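PDB 5HOS: cellulase from Xanthomonas axonopodis pv. citri, which probably hydrolyses internal beta-1,4-glucosidic bonds in cellulose and related glucans, as an endo-glucanase of glycoside hydrolase family 5. Local coordinates for residues R141-F146 against T182-L187; G241-A246 against F272-T277. One frame throughout, in Å; residues are numbered along the deposited sequence.

Contact 1: residues R141-F146 against T182-L187; sequences RLAIAF and TGATNL
Ala143 and Thr182 make the tightest side-chain approach between the end of helix 132-145 and the loop 182-187, with Ala143 CB 3.6 Å from Thr182 OG1. The same methyl also meets Ala184, the two CB atoms lying 4.1 Å apart, so that Ala143 fits against both residues that flank Gly183. The Thr182 hydroxyl is already engaged on its own side of the interface: Thr182 OG1 accepts from Ala184 N at 3.2 Å, closing an ST turn, and is hydrogen-bonded to Ile179 O in the preceding helix. With chi1 at 71°, OG1 lies between the backbone N and the carbonyl carbon, and both branches of Thr182 meet the helix, OG1 on Ala143 and CG2 between Ala143 and Ile144. One residue on, Ile144 meets Thr182 CG2 obliquely, its CG1 at 4.0 Å, near the exposed margin. Phe146, where the helical backbone angles end, contributes its carbonyl instead of its ring. Asn186 ND2 donates to Phe146 O at 3.2 Å in a fairly straight bond, 157° at the hydrogen, approaching from 26° off the carbonyl plane. Because Asn186 OD1 is held by Ser148 N, both ends of the amide are tied to the turn that follows the helix, which should fix its rotation. The ring of Phe146 turns from the loop into the core, against Val152 and Phe154 of strand 152-155 and Leu93, Ile96 and Val100 of helix 90-105. The loop thus crosses from helix 165-181 over the end of helix 132-145 and enters strand 188-191 beside strand 152-155.

Contact 2: residues G241-A246 against F272-T277; sequences GGCVSA and FGTGNT
Cys243 points its sulfur at the flank of Thr274, and this pair is the closest side-chain approach between the two segments. Cys243 SG lies 3.8 Å from Thr274 CG2 and 3.9 Å from Thr274 CB, so the sulfur rests against the branch and its methyl together. With CG2 beside the backbone N and anti to its own carbonyl carbon, Thr274 offers an apolar surface to the sulfur, and Leu232 touches both side chains. The torsion of Cys243 (chi1 -59°) sets SG beside its backbone N, from where it is bonded to Cys280 of helix 278-293 in a disulfide. Next to this packing the two backbones come close at Gly241 and Gly275. Gly275 N reaches Gly241 O at 3.0 Å, but the bond is weak, bent to 122° at the hydrogen. Gly275 CA stands 3.1 Å from the same Gly241 O in a CA-H...O contact; Gly275 has no side chain, and a CB on it would clash with Gly241 O, so the carbonyl can come this close. Thr277 joins the two loops through water 1, which lies 2.9 Å from Thr277 OG1 and accepts from Cys243 N at 3.2 Å. That hydroxyl also takes the backbone N of Cys280, making Thr277 the N-cap of helix 278-293. Cap and disulfide therefore meet at one residue in the first turn of the helix, and through it the loop after strand 224-231 is stapled to the one after strand 267-273, two successive beta-to-alpha connections of a (beta/alpha)8 barrel.

The two contacts lie on opposite sides of the chain's centre, with their own centres 37 Å apart and nearest atoms about 15 Å apart, and they do not touch. They also belong to opposite ends of the eight-stranded barrel. Contact 1 involves a loop that leads into strand 188-191, at the end where strands begin, whereas contact 2 follows the ends of strands 224-231 and 267-273. In family 5 glycosidases the catalytic glutamates stand at the C-terminal ends of the fourth and seventh strands, so contact 2 probably borders the catalytic face, while contact 1 belongs to the far end of the barrel.

Contact 1: residues R141-F146 against T182-L187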
loop_
_atom_site.group_PDB
_atom_site.type_symbol
_atom_site.label_atom_id
_atom_site.label_comp_id
_atom_site.label_asym_id
_atom_site.label_seq_id
_atom_site.Cartn_x
_atom_site.Cartn_y
_atom_site.Cartn_z
ATOM N N ARG A 141 1.468 16.806 -9.313
ATOM C CA ARG A 141 1.907 16.289 -10.613
ATOM C C ARG A 141 1.378 14.889 -10.904
ATOM O O ARG A 141 0.980 14.614 -12.021
ATOM C CB ARG A 141 3.433 16.319 -10.714
ATOM C CG ARG A 141 4.002 17.733 -10.713
ATOM C CD ARG A 141 5.517 17.708 -10.723
ATOM N NE ARG A 141 6.132 19.039 -10.632
ATOM C CZ ARG A 141 6.328 19.878 -11.651
ATOM N NH1 ARG A 141 5.946 19.583 -12.893
ATOM N NH2 ARG A 141 6.916 21.047 -11.418
ATOM N N LEU A 142 1.372 14.009 -9.901
ATOM C CA LEU A 142 0.807 12.665 -10.092
ATOM C C LEU A 142 -0.691 12.737 -10.310
ATOM O O LEU A 142 -1.221 12.013 -11.150
ATOM C CB LEU A 142 1.098 11.736 -8.918
ATOM C CG LEU A 142 2.381 10.912 -8.997
ATOM C CD1 LEU A 142 2.608 10.228 -7.659
ATOM C CD2 LEU A 142 2.318 9.878 -10.113
ATOM N N ALA A 143 -1.365 13.599 -9.545
ATOM C CA ALA A 143 -2.806 13.756 -9.686
ATOM C C ALA A 143 -3.164 14.229 -11.091
ATOM O O ALA A 143 -4.123 13.726 -11.678
ATOM C CB ALA A 143 -3.361 14.709 -8.649
ATOM N N ILE A 144 -2.390 15.178 -11.624
ATOM C CA ILE A 144 -2.611 15.673 -12.985
ATOM C C ILE A 144 -2.380 14.555 -14.008
ATOM O O ILE A 144 -3.193 14.372 -14.905
ATOM C CB ILE A 144 -1.751 16.931 -13.297
ATOM C CG1 ILE A 144 -2.266 18.123 -12.471
ATOM C CG2 ILE A 144 -1.789 17.275 -14.786
ATOM C CD1 ILE A 144 -1.293 19.280 -12.338
ATOM N N ALA A 145 -1.279 13.818 -13.861
ATOM C CA ALA A 145 -0.926 12.761 -14.806
ATOM C C ALA A 145 -1.982 11.662 -14.912
ATOM O O ALA A 145 -2.193 11.133 -15.995
ATOM C CB ALA A 145 0.421 12.147 -14.449
ATOM N N PHE A 146 -2.634 11.337 -13.793
ATOM C CA PHE A 146 -3.642 10.277 -13.737
ATOM C C PHE A 146 -5.007 10.784 -13.331
ATOM O O PHE A 146 -5.795 10.030 -12.755
ATOM C CB PHE A 146 -3.164 9.172 -12.804
ATOM C CG PHE A 146 -1.932 8.494 -13.307
ATOM C CD1 PHE A 146 -2.010 7.613 -14.385
ATOM C CD2 PHE A 146 -0.694 8.770 -12.751
ATOM C CE1 PHE A 146 -0.875 7.008 -14.885
ATOM C CE2 PHE A 146 0.444 8.159 -13.247
ATOM C CZ PHE A 146 0.350 7.283 -14.312
ATOM N N THR A 182 -6.562 19.828 -7.939
ATOM C CA THR A 182 -6.372 19.506 -9.368
ATOM C C THR A 182 -7.658 19.086 -10.079
ATOM O O THR A 182 -7.696 19.069 -11.304
ATOM C CB THR A 182 -5.370 18.365 -9.627
ATOM O OG1 THR A 182 -5.934 17.115 -9.201
ATOM C CG2 THR A 182 -4.033 18.617 -8.945
ATOM N N GLY A 183 -8.682 18.712 -9.317
ATOM C CA GLY A 183 -9.936 18.183 -9.860
ATOM C C GLY A 183 -9.978 16.665 -9.920
ATOM O O GLY A 183 -11.007 16.085 -10.221
ATOM N N ALA A 184 -8.864 16.011 -9.604
ATOM C CA ALA A 184 -8.790 14.562 -9.626
ATOM C C ALA A 184 -9.734 13.939 -8.606
ATOM O O ALA A 184 -9.733 14.324 -7.431
ATOM C CB ALA A 184 -7.366 14.118 -9.346
ATOM N N THR A 185 -10.535 12.983 -9.071
ATOM C CA THR A 185 -11.532 12.305 -8.254
ATOM C C THR A 185 -11.124 10.918 -7.781
ATOM O O THR A 185 -11.945 10.190 -7.228
ATOM C CB THR A 185 -12.838 12.154 -9.046
ATOM O OG1 THR A 185 -12.562 11.430 -10.253
ATOM C CG2 THR A 185 -13.404 13.512 -9.384
ATOM N N ASN A 186 -9.855 10.566 -7.964
ATOM C CA ASN A 186 -9.362 9.250 -7.610
ATOM C C ASN A 186 -9.491 8.934 -6.130
ATOM O O ASN A 186 -9.468 9.824 -5.274
ATOM C CB ASN A 186 -7.883 9.113 -7.963
ATOM C CG ASN A 186 -7.571 9.562 -9.378
ATOM O OD1 ASN A 186 -7.731 10.740 -9.707
ATOM N ND2 ASN A 186 -7.104 8.661 -10.195
ATOM N N LEU A 187 -9.587 7.647 -5.843
ATOM C CA LEU A 187 -9.498 7.173 -4.485
ATOM C C LEU A 187 -8.096 7.442 -3.951
ATOM O O LEU A 187 -7.101 7.194 -4.652
ATOM C CB LEU A 187 -9.777 5.688 -4.436
ATOM C CG LEU A 187 -9.536 4.996 -3.104
ATOM C CD1 LEU A 187 -10.562 5.443 -2.068
ATOM C CD2 LEU A 187 -9.528 3.499 -3.320
#

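Contact 2: residues G241-A246 against F272-T277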
loop_
_atom_site.group_PDB
_atom_site.type_symbol
_atom_site.label_atom_id
_atom_site.label_comp_id
_atom_site.label_asym_id
_atom_site.label_seq_id
_atom_site.Cartn_x
_atom_site.Cartn_y
_atom_site.Cartn_z
ATOM N N GLY A 241 8.412 -15.685 9.060
ATOM C CA GLY A 241 7.299 -16.357 8.372
ATOM C C GLY A 241 6.285 -17.065 9.270
ATOM O O GLY A 241 5.232 -17.488 8.794
ATOM N N GLY A 242 6.587 -17.204 10.562
ATOM C CA GLY A 242 5.653 -17.810 11.511
ATOM C C GLY A 242 4.582 -16.849 12.001
ATOM O O GLY A 242 4.779 -15.636 11.993
ATOM N N CYS A 243 3.450 -17.400 12.437
ATOM C CA CYS A 243 2.359 -16.597 13.009
ATOM C C CYS A 243 2.148 -16.965 14.469
ATOM O O CYS A 243 2.272 -18.126 14.847
ATOM C CB CYS A 243 1.069 -16.799 12.220
ATOM S SG CYS A 243 1.256 -16.354 10.477
ATOM N N VAL A 244 1.803 -15.966 15.274
ATOM C CA VAL A 244 1.701 -16.129 16.731
ATOM C C VAL A 244 0.584 -17.111 17.117
ATOM O O VAL A 244 0.768 -17.928 18.013
ATOM C CB VAL A 244 1.485 -14.756 17.432
ATOM C CG1 VAL A 244 1.192 -14.923 18.924
ATOM C CG2 VAL A 244 2.697 -13.849 17.225
ATOM N N SER A 245 -0.561 -17.015 16.438
ATOM C CA SER A 245 -1.728 -17.839 16.729
ATOM C C SER A 245 -2.662 -17.908 15.534
ATOM O O SER A 245 -2.524 -17.141 14.573
ATOM C CB SER A 245 -2.506 -17.279 17.932
ATOM O OG SER A 245 -3.493 -16.328 17.545
ATOM N N ALA A 246 -3.643 -18.801 15.641
ATOM C CA ALA A 246 -4.669 -18.990 14.615
ATOM C C ALA A 246 -5.661 -17.838 14.526
ATOM O O ALA A 246 -6.437 -17.778 13.573
ATOM C CB ALA A 246 -5.421 -20.293 14.865
ATOM N N PHE A 272 -0.082 -7.019 4.092
ATOM C CA PHE A 272 -0.149 -8.094 5.082
ATOM C C PHE A 272 0.437 -9.327 4.426
ATOM O O PHE A 272 0.442 -9.440 3.194
ATOM C CB PHE A 272 -1.587 -8.368 5.535
ATOM C CG PHE A 272 -2.473 -8.918 4.453
ATOM C CD1 PHE A 272 -2.905 -8.105 3.402
ATOM C CD2 PHE A 272 -2.865 -10.249 4.468
ATOM C CE1 PHE A 272 -3.706 -8.612 2.395
ATOM C CE2 PHE A 272 -3.678 -10.753 3.471
ATOM C CZ PHE A 272 -4.098 -9.940 2.431
ATOM N N GLY A 273 0.933 -10.242 5.248
ATOM C CA GLY A 273 1.529 -11.467 4.745
ATOM C C GLY A 273 1.668 -12.487 5.845
ATOM O O GLY A 273 1.683 -12.139 7.021
ATOM N N THR A 274 1.781 -13.744 5.443
ATOM C CA THR A 274 1.885 -14.889 6.358
ATOM C C THR A 274 2.694 -15.973 5.657
ATOM O O THR A 274 2.621 -16.111 4.428
ATOM C CB THR A 274 0.511 -15.486 6.766
ATOM O OG1 THR A 274 -0.229 -15.894 5.604
ATOM C CG2 THR A 274 -0.316 -14.499 7.577
ATOM N N GLY A 275 3.476 -16.725 6.428
ATOM C CA GLY A 275 4.262 -17.808 5.872
ATOM C C GLY A 275 3.414 -19.044 5.656
ATOM O O GLY A 275 2.229 -19.072 5.998
ATOM N N ASN A 276 4.041 -20.068 5.085
ATOM C CA ASN A 276 3.362 -21.311 4.784
ATOM C C ASN A 276 3.428 -22.274 5.971
ATOM O O ASN A 276 4.256 -23.179 5.999
ATOM C CB ASN A 276 3.955 -21.952 3.529
ATOM C CG ASN A 276 3.213 -23.203 3.124
ATOM O OD1 ASN A 276 2.001 -23.280 3.280
ATOM N ND2 ASN A 276 3.933 -24.197 2.618
ATOM N N THR A 277 2.557 -22.045 6.951
ATOM C CA THR A 277 2.424 -22.921 8.130
ATOM C C THR A 277 0.947 -23.132 8.430
ATOM O O THR A 277 0.102 -22.330 8.027
ATOM C CB THR A 277 3.114 -22.349 9.399
ATOM O OG1 THR A 277 2.368 -21.237 9.919
ATOM C CG2 THR A 277 4.546 -21.913 9.118
HETATM O O HOH W 1 3.482 -20.552 12.474
#